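Local coordinates for protein inactive poly [ADP-ribose] polymerase RCD1 (Arabidopsis thaliana, PDB 5NGO) that carries a PARP-like domain that is probably inactive in poly(ADP-ribosyl)ation and is bound by a downy mildew effector that suppresses plant immunity, at residues Ala69-Leu74 against Asp114-Gly119; Val120-Leu125 against Val179-Leu184; Gly131-Leu136 against Lys161-Trp166. All blocks are in the same frame, centred on the assembly; numbering follows the deposited sequence.

Contact 1 (Ala69-Leu74 against Asp114-Gly119); sequences AKREVL and DVDENG
Arg71, at the start of the short, weakly bonded helix 71-74, reaches the start of the Asp116-Gly119 type I beta turn and meets two acids there, forming a small salt-bridge network at the surface of the PARP-like domain. The closer half of the contact is at the turn. Arg71 NH2 lies 3.2 Å from Glu117 OE1, with the guanidinium and carboxylate planes 61° apart. The bridge from Arg71 NE to Asp116 OD2 is long, 3.8 Å, although OD2 sits at the guanidinium edge; that oxygen's stronger partner is Tyr122 OH, a bond consistent with fixing the carboxylate. With CG pointing away from its own backbone N (chi1 166°) and a bend at chi3, the Arg71 chain is carried across to both acids. The other half is looser, with Asp114 exposed to solvent: Lys70 CB and Asp114 CB stand 4.1 Å apart, and Lys70 NZ stays 4.8 Å from Asp114 OD2, too far for contact, though the opposite charges may attract. Beside them, water 1 joins Ala69 O and Asp114 O, 2.6 Å from each. Asp116 opens an Asx turn, its OD1 accepting from Asn118 N at 2.9 Å, with the donor above the carboxylate plane.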
loop_
_atom_site.group_PDB
_atom_site.type_symbol
_atom_site.label_atom_id
_atom_site.label_comp_id
_atom_site.label_asym_id
_atom_site.label_seq_id
_atom_site.Cartn_x
_atom_site.Cartn_y
_atom_site.Cartn_z
ATOM N N ALA A 69 2.437 8.292 2.669
ATOM C CA ALA A 69 3.814 8.432 3.131
ATOM C C ALA A 69 4.117 9.883 3.460
ATOM O O ALA A 69 3.211 10.705 3.547
ATOM C CB ALA A 69 4.761 7.903 2.059
ATOM N N LYS A 70 5.383 10.191 3.669
ATOM C CA LYS A 70 5.861 11.550 3.851
ATOM C C LYS A 70 7.277 11.599 3.319
ATOM O O LYS A 70 7.945 10.555 3.245
ATOM C CB LYS A 70 5.795 11.969 5.319
ATOM C CG LYS A 70 6.422 10.952 6.264
ATOM C CD LYS A 70 6.172 11.333 7.697
ATOM C CE LYS A 70 6.139 10.109 8.620
ATOM N NZ LYS A 70 5.896 10.518 10.032
ATOM N N ARG A 71 7.753 12.794 2.976
ATOM C CA ARG A 71 9.113 12.979 2.447
ATOM C C ARG A 71 10.185 12.288 3.323
ATOM O O ARG A 71 11.062 11.599 2.804
ATOM C CB ARG A 71 9.432 14.463 2.273
ATOM C CG ARG A 71 10.901 14.805 2.041
ATOM C CD ARG A 71 11.079 16.186 1.420
ATOM N NE ARG A 71 10.948 17.255 2.419
ATOM C CZ ARG A 71 11.842 17.556 3.373
ATOM N NH1 ARG A 71 12.973 16.858 3.516
ATOM N NH2 ARG A 71 11.569 18.543 4.224
ATOM N N GLU A 72 10.074 12.441 4.642
ATOM C CA GLU A 72 11.092 11.969 5.581
ATOM C C GLU A 72 11.347 10.446 5.601
ATOM O O GLU A 72 12.476 10.021 5.849
ATOM C CB GLU A 72 10.798 12.480 7.010
ATOM C CG GLU A 72 11.009 13.990 7.211
ATOM C CD GLU A 72 10.255 14.582 8.411
ATOM O OE1 GLU A 72 9.961 13.831 9.375
ATOM O OE2 GLU A 72 9.960 15.810 8.398
ATOM N N VAL A 73 10.328 9.621 5.315
ATOM C CA VAL A 73 10.474 8.152 5.352
ATOM C C VAL A 73 10.903 7.503 4.022
ATOM O O VAL A 73 11.302 6.338 4.019
ATOM C CB VAL A 73 9.168 7.472 5.860
ATOM C CG1 VAL A 73 8.118 7.389 4.751
ATOM C CG2 VAL A 73 9.457 6.100 6.469
ATOM N N LEU A 74 10.838 8.239 2.911
ATOM C CA LEU A 74 11.155 7.695 1.577
ATOM C C LEU A 74 12.563 7.114 1.475
ATOM O O LEU A 74 12.746 6.009 0.966
ATOM C CB LEU A 74 11.021 8.765 0.494
ATOM C CG LEU A 74 9.631 9.339 0.199
ATOM C CD1 LEU A 74 9.748 10.276 -1.001
ATOM C CD2 LEU A 74 8.598 8.248 -0.065
ATOM N N ASP A 114 1.000 13.580 4.770
ATOM C CA ASP A 114 1.573 14.808 5.343
ATOM C C ASP A 114 2.163 15.767 4.314
ATOM O O ASP A 114 2.966 15.373 3.477
ATOM C CB ASP A 114 2.674 14.479 6.357
ATOM C CG ASP A 114 2.132 13.907 7.663
ATOM O OD1 ASP A 114 0.976 13.409 7.703
ATOM O OD2 ASP A 114 2.889 13.938 8.653
ATOM N N VAL A 115 1.770 17.025 4.409
ATOM C CA VAL A 115 2.394 18.115 3.663
ATOM C C VAL A 115 3.825 18.362 4.167
ATOM O O VAL A 115 4.064 18.366 5.364
ATOM C CB VAL A 115 1.531 19.405 3.769
ATOM C CG1 VAL A 115 2.323 20.658 3.490
ATOM C CG2 VAL A 115 0.355 19.329 2.828
ATOM N N ASP A 116 4.759 18.541 3.234
ATOM C CA ASP A 116 6.134 18.944 3.556
ATOM C C ASP A 116 6.241 20.480 3.512
ATOM O O ASP A 116 5.237 21.172 3.343
ATOM C CB ASP A 116 7.158 18.246 2.633
ATOM C CG ASP A 116 7.163 18.763 1.182
ATOM O OD1 ASP A 116 6.468 19.745 0.834
ATOM O OD2 ASP A 116 7.898 18.158 0.366
ATOM N N GLU A 117 7.457 21.003 3.641
ATOM C CA GLU A 117 7.661 22.448 3.718
ATOM C C GLU A 117 7.122 23.241 2.504
ATOM O O GLU A 117 6.810 24.423 2.639
ATOM C CB GLU A 117 9.129 22.774 3.962
ATOM C CG GLU A 117 10.074 22.330 2.855
ATOM C CD GLU A 117 11.527 22.558 3.214
ATOM O OE1 GLU A 117 12.164 21.600 3.715
ATOM O OE2 GLU A 117 12.053 23.681 2.991
ATOM N N ASN A 118 7.007 22.593 1.335
ATOM C CA ASN A 118 6.543 23.243 0.099
ATOM C C ASN A 118 5.069 22.992 -0.274
ATOM O O ASN A 118 4.633 23.379 -1.377
ATOM C CB ASN A 118 7.444 22.803 -1.066
ATOM C CG ASN A 118 8.911 23.169 -0.840
ATOM O OD1 ASN A 118 9.257 24.329 -0.653
ATOM N ND2 ASN A 118 9.778 22.183 -0.854
ATOM N N GLY A 119 4.303 22.347 0.605
ATOM C CA GLY A 119 2.911 21.998 0.291
ATOM C C GLY A 119 2.731 20.696 -0.494
ATOM O O GLY A 119 1.625 20.403 -0.919
HETATM O O HOH W 1 3.015 13.010 2.351
#

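Contact 2 (Val120-Leu125 against Val179-Leu184); sequences VRYMVL and VVRFKL
Arg121 lays its aliphatic stem over the Phe182 ring: CB stands 3.7 Å from the ring centroid, 18° off the normal, a CH-pi contact, and CD continues above the CE2 corner. The benzyl group can lie under its neighbour because Phe182 CG is turned between its own N and carbonyl carbon (chi1 69°), which swings the ring across to the facing strand. Met123 CB comes to the same ring obliquely, 3.9 Å from Phe182 CE1, so the ring fills the dip between these two side chains. Beyond it, Leu184 CD1 is a bump over one face of the Arg121 guanidinium, 3.8 Å from NE, while water 2 sits at the guanidinium edge and ties Arg121 NE to Leu184 N. These strands, 121-125 and 179-182, run antiparallel in the central mixed sheet of the PARP-like fold, their axes 4.7 Å apart. Arg121 with Phe182 and Met123 with Val180 are the hydrogen-bonded pairs, each closed by two N-H to O bonds. On the face bearing Phe182, Phe16 of helix 9-19 meets the ring and also packs on Met123 and Val180. On the other face Tyr122 is the large bump. Its ring edge meets Val179 CG1 at CD2, and the extended Arg181 chain runs obliquely past the ring, CG 3.6 Å from Tyr122 CE2. Val120 CG1 fits beside Arg181 CB, 4.0 Å away, and its other branch, CG2, touches Lys183 CE. At the far end of this face, Val124 CG2 and Val179 CG2 just meet, 4.4 Å apart.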
loop_
_atom_site.group_PDB
_atom_site.type_symbol
_atom_site.label_atom_id
_atom_site.label_comp_id
_atom_site.label_asym_id
_atom_site.label_seq_id
_atom_site.Cartn_x
_atom_site.Cartn_y
_atom_site.Cartn_z
ATOM N N VAL A 120 3.791 19.915 -0.633
ATOM C CA VAL A 120 3.752 18.715 -1.463
ATOM C C VAL A 120 3.464 17.509 -0.568
ATOM O O VAL A 120 3.959 17.417 0.552
ATOM C CB VAL A 120 5.078 18.542 -2.266
ATOM C CG1 VAL A 120 5.119 17.256 -3.058
ATOM C CG2 VAL A 120 5.343 19.726 -3.165
ATOM N N ARG A 121 2.670 16.594 -1.106
ATOM C CA ARG A 121 2.273 15.357 -0.444
ATOM C C ARG A 121 2.780 14.161 -1.236
ATOM O O ARG A 121 3.081 14.287 -2.424
ATOM C CB ARG A 121 0.752 15.296 -0.352
ATOM C CG ARG A 121 0.139 16.373 0.511
ATOM C CD ARG A 121 -1.371 16.365 0.336
ATOM N NE ARG A 121 -2.013 17.475 1.039
ATOM C CZ ARG A 121 -2.585 17.415 2.241
ATOM N NH1 ARG A 121 -2.629 16.281 2.954
ATOM N NH2 ARG A 121 -3.127 18.518 2.738
ATOM N N TYR A 122 2.871 13.017 -0.569
ATOM C CA TYR A 122 3.514 11.827 -1.119
ATOM C C TYR A 122 2.707 10.589 -0.815
ATOM O O TYR A 122 2.423 10.294 0.343
ATOM C CB TYR A 122 4.911 11.640 -0.533
ATOM C CG TYR A 122 5.836 12.811 -0.718
ATOM C CD1 TYR A 122 5.835 13.869 0.167
ATOM C CD2 TYR A 122 6.719 12.860 -1.804
ATOM C CE1 TYR A 122 6.689 14.953 -0.004
ATOM C CE2 TYR A 122 7.600 13.924 -1.989
ATOM C CZ TYR A 122 7.573 14.985 -1.085
ATOM O OH TYR A 122 8.421 16.060 -1.223
ATOM N N MET A 123 2.363 9.848 -1.860
ATOM C CA MET A 123 1.633 8.591 -1.751
ATOM C C MET A 123 2.421 7.515 -2.520
ATOM O O MET A 123 2.843 7.760 -3.664
ATOM C CB MET A 123 0.262 8.779 -2.394
ATOM C CG MET A 123 -0.667 7.567 -2.275
ATOM S SD MET A 123 -1.810 7.632 -0.927
ATOM C CE MET A 123 -3.196 8.356 -1.776
ATOM N N VAL A 124 2.588 6.344 -1.901
ATOM C CA VAL A 124 3.359 5.267 -2.520
ATOM C C VAL A 124 2.399 4.229 -3.111
ATOM O O VAL A 124 1.466 3.801 -2.429
ATOM C CB VAL A 124 4.295 4.595 -1.488
ATOM C CG1 VAL A 124 5.052 3.432 -2.090
ATOM C CG2 VAL A 124 5.284 5.597 -0.939
ATOM N N LEU A 125 2.609 3.845 -4.366
ATOM C CA LEU A 125 1.887 2.722 -4.961
ATOM C C LEU A 125 2.686 1.441 -4.685
ATOM O O LEU A 125 3.858 1.347 -5.055
ATOM C CB LEU A 125 1.668 2.869 -6.464
ATOM C CG LEU A 125 0.782 1.800 -7.114
ATOM C CD1 LEU A 125 -0.621 1.926 -6.600
ATOM C CD2 LEU A 125 0.718 1.936 -8.616
ATOM N N VAL A 179 6.333 6.377 -6.292
ATOM C CA VAL A 179 5.992 7.526 -5.470
ATOM C C VAL A 179 5.282 8.564 -6.331
ATOM O O VAL A 179 5.802 8.968 -7.380
ATOM C CB VAL A 179 7.232 8.195 -4.843
ATOM C CG1 VAL A 179 6.822 9.371 -3.979
ATOM C CG2 VAL A 179 8.005 7.182 -4.000
ATOM N N VAL A 180 4.105 9.002 -5.879
ATOM C CA VAL A 180 3.342 10.044 -6.547
ATOM C C VAL A 180 3.413 11.286 -5.674
ATOM O O VAL A 180 2.996 11.243 -4.511
ATOM C CB VAL A 180 1.864 9.619 -6.742
ATOM C CG1 VAL A 180 1.051 10.773 -7.336
ATOM C CG2 VAL A 180 1.777 8.406 -7.653
ATOM N N ARG A 181 3.955 12.371 -6.237
ATOM C CA ARG A 181 3.999 13.671 -5.577
ATOM C C ARG A 181 2.824 14.505 -6.048
ATOM O O ARG A 181 2.611 14.644 -7.249
ATOM C CB ARG A 181 5.293 14.407 -5.916
ATOM C CG ARG A 181 6.524 13.724 -5.378
ATOM C CD ARG A 181 7.800 14.474 -5.721
ATOM N NE ARG A 181 8.945 13.636 -5.373
ATOM C CZ ARG A 181 10.209 14.022 -5.373
ATOM N NH1 ARG A 181 10.547 15.278 -5.638
ATOM N NH2 ARG A 181 11.149 13.139 -5.048
ATOM N N PHE A 182 2.084 15.084 -5.100
ATOM C CA PHE A 182 0.874 15.832 -5.425
ATOM C C PHE A 182 0.546 16.963 -4.430
ATOM O O PHE A 182 1.213 17.119 -3.405
ATOM C CB PHE A 182 -0.306 14.862 -5.556
ATOM C CG PHE A 182 -0.736 14.239 -4.253
ATOM C CD1 PHE A 182 -0.037 13.172 -3.709
ATOM C CD2 PHE A 182 -1.855 14.709 -3.579
ATOM C CE1 PHE A 182 -0.424 12.591 -2.521
ATOM C CE2 PHE A 182 -2.259 14.126 -2.383
ATOM C CZ PHE A 182 -1.537 13.061 -1.854
ATOM N N LYS A 183 -0.476 17.749 -4.773
ATOM C CA LYS A 183 -1.045 18.761 -3.868
ATOM C C LYS A 183 -2.570 18.671 -3.789
ATOM O O LYS A 183 -3.197 18.146 -4.687
ATOM C CB LYS A 183 -0.681 20.167 -4.308
ATOM C CG LYS A 183 0.801 20.437 -4.407
ATOM C CD LYS A 183 1.097 21.901 -4.691
ATOM C CE LYS A 183 2.301 22.356 -3.869
ATOM N NZ LYS A 183 2.833 23.675 -4.276
ATOM N N LEU A 184 -3.112 19.205 -2.694
ATOM C CA LEU A 184 -4.565 19.423 -2.507
ATOM C C LEU A 184 -4.845 20.868 -2.081
ATOM O O LEU A 184 -3.945 21.559 -1.621
ATOM C CB LEU A 184 -5.122 18.498 -1.440
ATOM C CG LEU A 184 -4.906 16.999 -1.580
ATOM C CD1 LEU A 184 -5.390 16.304 -0.299
ATOM C CD2 LEU A 184 -5.609 16.408 -2.809
HETATM O O HOH W 2 -1.009 19.657 -0.789
#

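Contact 3 (Gly131-Leu136 against Lys161-Trp166); sequences GNMELL and KNYIVW
Met133 is the first residue of 131-136 to touch 161-166, sending its terminal methyl to the Tyr163 ring: CE stops 3.5 Å from Tyr163 CE1 and nearly as close to CD1, arriving obliquely. The chain runs straight to SD and then bends at chi3 (69°), which brings the methyl to the ring. Arg63 and Val154 also pack on Met133. Glu134 follows, its extended side chain passing near the indole of Trp166, with OE2 4.4 Å from CZ2. Its carboxylate is held by other partners, OE2 by Gly146 N and OE1 by Gln142 NE2, so the buried group, probably charged, has hydrogen bonds to both oxygens. Leu136 makes the broadest contact and divides its branches: CD2 presses on Ile164 CG1 at 3.5 Å, while CD1 reaches Trp166 CZ2 at 4.2 Å, Leu136 and Trp166 passing each other in opposite directions. Within 161-166, Ile164 CG2 lies over one face of that indole, 3.7 Å above its plane. The strands 134-135 and 162-165 are not neighbours: strand 153-154 runs between them at this end of the PARP-like sheet, and their touching parts head 90° apart. With no hydrogen bond joining the two segments, their contact rests on aliphatic and aromatic surfaces, which is consistent with cohesion from van der Waals packing and the exclusion of water, and with little directional constraint.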
loop_
_atom_site.group_PDB
_atom_site.type_symbol
_atom_site.label_atom_id
_atom_site.label_comp_id
_atom_site.label_asym_id
_atom_site.label_seq_id
_atom_site.Cartn_x
_atom_site.Cartn_y
_atom_site.Cartn_z
ATOM N N GLY A 131 -3.254 -12.730 -1.126
ATOM C CA GLY A 131 -3.544 -14.154 -0.973
ATOM C C GLY A 131 -5.022 -14.434 -0.804
ATOM O O GLY A 131 -5.852 -13.810 -1.464
ATOM N N ASN A 132 -5.338 -15.361 0.104
ATOM C CA ASN A 132 -6.717 -15.623 0.522
ATOM C C ASN A 132 -7.173 -14.551 1.474
ATOM O O ASN A 132 -6.805 -14.559 2.657
ATOM C CB ASN A 132 -6.836 -16.974 1.226
ATOM C CG ASN A 132 -6.857 -18.106 0.262
ATOM O OD1 ASN A 132 -6.131 -19.047 0.405
ATOM N ND2 ASN A 132 -7.744 -18.026 -0.716
ATOM N N MET A 133 -8.010 -13.646 0.978
ATOM C CA MET A 133 -8.391 -12.465 1.741
ATOM C C MET A 133 -9.401 -12.781 2.835
ATOM O O MET A 133 -10.400 -13.440 2.578
ATOM C CB MET A 133 -8.973 -11.398 0.804
ATOM C CG MET A 133 -7.997 -10.938 -0.243
ATOM S SD MET A 133 -8.582 -9.594 -1.246
ATOM C CE MET A 133 -8.606 -8.282 -0.131
ATOM N N GLU A 134 -9.124 -12.305 4.049
ATOM C CA GLU A 134 -10.081 -12.373 5.150
ATOM C C GLU A 134 -10.967 -11.123 5.115
ATOM O O GLU A 134 -10.472 -9.995 5.126
ATOM C CB GLU A 134 -9.338 -12.424 6.483
ATOM C CG GLU A 134 -10.215 -12.664 7.690
ATOM C CD GLU A 134 -9.454 -12.710 9.010
ATOM O OE1 GLU A 134 -10.100 -12.551 10.068
ATOM O OE2 GLU A 134 -8.212 -12.873 9.013
ATOM N N LEU A 135 -12.284 -11.332 5.081
ATOM C CA LEU A 135 -13.252 -10.255 5.297
ATOM C C LEU A 135 -13.204 -9.910 6.784
ATOM O O LEU A 135 -13.478 -10.792 7.610
ATOM C CB LEU A 135 -14.665 -10.695 4.883
ATOM C CG LEU A 135 -15.873 -9.734 4.990
ATOM C CD1 LEU A 135 -15.491 -8.295 4.628
ATOM C CD2 LEU A 135 -17.089 -10.252 4.202
ATOM N N LEU A 136 -12.821 -8.683 7.119
ATOM C CA LEU A 136 -12.622 -8.308 8.511
ATOM C C LEU A 136 -13.907 -7.912 9.235
ATOM O O LEU A 136 -14.661 -7.048 8.776
ATOM C CB LEU A 136 -11.602 -7.173 8.637
ATOM C CG LEU A 136 -10.095 -7.450 8.781
ATOM C CD1 LEU A 136 -9.611 -8.790 8.255
ATOM C CD2 LEU A 136 -9.256 -6.331 8.183
ATOM N N LYS A 161 -12.055 -1.172 -0.178
ATOM C CA LYS A 161 -11.525 0.156 0.075
ATOM C C LYS A 161 -10.236 0.148 0.889
ATOM O O LYS A 161 -9.381 1.000 0.650
ATOM C CB LYS A 161 -12.577 1.023 0.777
ATOM C CG LYS A 161 -13.682 1.472 -0.157
ATOM C CD LYS A 161 -14.331 2.780 0.343
ATOM C CE LYS A 161 -15.569 3.137 -0.450
ATOM N NZ LYS A 161 -16.694 2.188 -0.273
ATOM N N ASN A 162 -10.090 -0.791 1.823
ATOM C CA ASN A 162 -8.942 -0.843 2.714
ATOM C C ASN A 162 -8.418 -2.268 2.784
ATOM O O ASN A 162 -9.190 -3.209 2.933
ATOM C CB ASN A 162 -9.317 -0.383 4.124
ATOM C CG ASN A 162 -9.882 1.012 4.151
ATOM O OD1 ASN A 162 -9.165 1.970 4.454
ATOM N ND2 ASN A 162 -11.170 1.143 3.820
ATOM N N TYR A 163 -7.091 -2.389 2.702
ATOM C CA TYR A 163 -6.407 -3.637 2.987
ATOM C C TYR A 163 -5.621 -3.474 4.272
ATOM O O TYR A 163 -5.110 -2.383 4.556
ATOM C CB TYR A 163 -5.433 -3.974 1.880
ATOM C CG TYR A 163 -6.022 -4.101 0.491
ATOM C CD1 TYR A 163 -7.034 -4.992 0.218
ATOM C CD2 TYR A 163 -5.517 -3.346 -0.560
ATOM C CE1 TYR A 163 -7.609 -5.063 -1.054
ATOM C CE2 TYR A 163 -6.027 -3.441 -1.827
ATOM C CZ TYR A 163 -7.074 -4.321 -2.078
ATOM O OH TYR A 163 -7.549 -4.433 -3.354
ATOM N N ILE A 164 -5.566 -4.546 5.061
ATOM C CA ILE A 164 -4.741 -4.593 6.267
ATOM C C ILE A 164 -3.746 -5.706 6.021
ATOM O O ILE A 164 -4.142 -6.848 5.804
ATOM C CB ILE A 164 -5.563 -4.947 7.526
ATOM C CG1 ILE A 164 -6.728 -3.980 7.733
ATOM C CG2 ILE A 164 -4.672 -4.963 8.762
ATOM C CD1 ILE A 164 -6.322 -2.619 8.242
ATOM N N VAL A 165 -2.458 -5.369 6.021
ATOM C CA VAL A 165 -1.396 -6.367 5.967
ATOM C C VAL A 165 -0.846 -6.492 7.382
ATOM O O VAL A 165 -0.424 -5.489 7.983
ATOM C CB VAL A 165 -0.295 -5.963 4.979
ATOM C CG1 VAL A 165 0.887 -6.906 5.065
ATOM C CG2 VAL A 165 -0.856 -5.912 3.573
ATOM N N TRP A 166 -0.856 -7.719 7.915
ATOM C CA TRP A 166 -0.435 -7.955 9.324
ATOM C C TRP A 166 1.062 -7.702 9.487
ATOM O O TRP A 166 1.826 -7.857 8.539
ATOM C CB TRP A 166 -0.778 -9.372 9.784
ATOM C CG TRP A 166 -2.198 -9.725 9.508
ATOM C CD1 TRP A 166 -2.663 -10.668 8.624
ATOM C CD2 TRP A 166 -3.352 -9.080 10.054
ATOM N NE1 TRP A 166 -4.031 -10.666 8.619
ATOM C CE2 TRP A 166 -4.479 -9.697 9.481
ATOM C CE3 TRP A 166 -3.537 -8.045 10.979
ATOM C CZ2 TRP A 166 -5.783 -9.325 9.818
ATOM C CZ3 TRP A 166 -4.824 -7.668 11.313
ATOM C CH2 TRP A 166 -5.938 -8.310 10.735
#

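How the contacts relate
Contacts 1 and 2 are neighbours, their centres 8 Å apart, and are directly joined: Tyr122 OH lies 2.7 Å from Asp116 OD2, and Ala69 N lies 3.1 Å from Tyr122 O, both probable hydrogen bonds. The turn of contact 1 leads straight into strand 121-129 of contact 2. Contact 3 is on the opposite side of the chain's centre, 24 Å from contact 2 and 27 Å from contact 1 between centres, with nearest atoms about 9 and 13 Å away. It is nested in the chain between the two strands of contact 2, and both reach the same mixed sheet: strand 134-135 follows strand 121-129, and strand 174-182 follows strand 162-165.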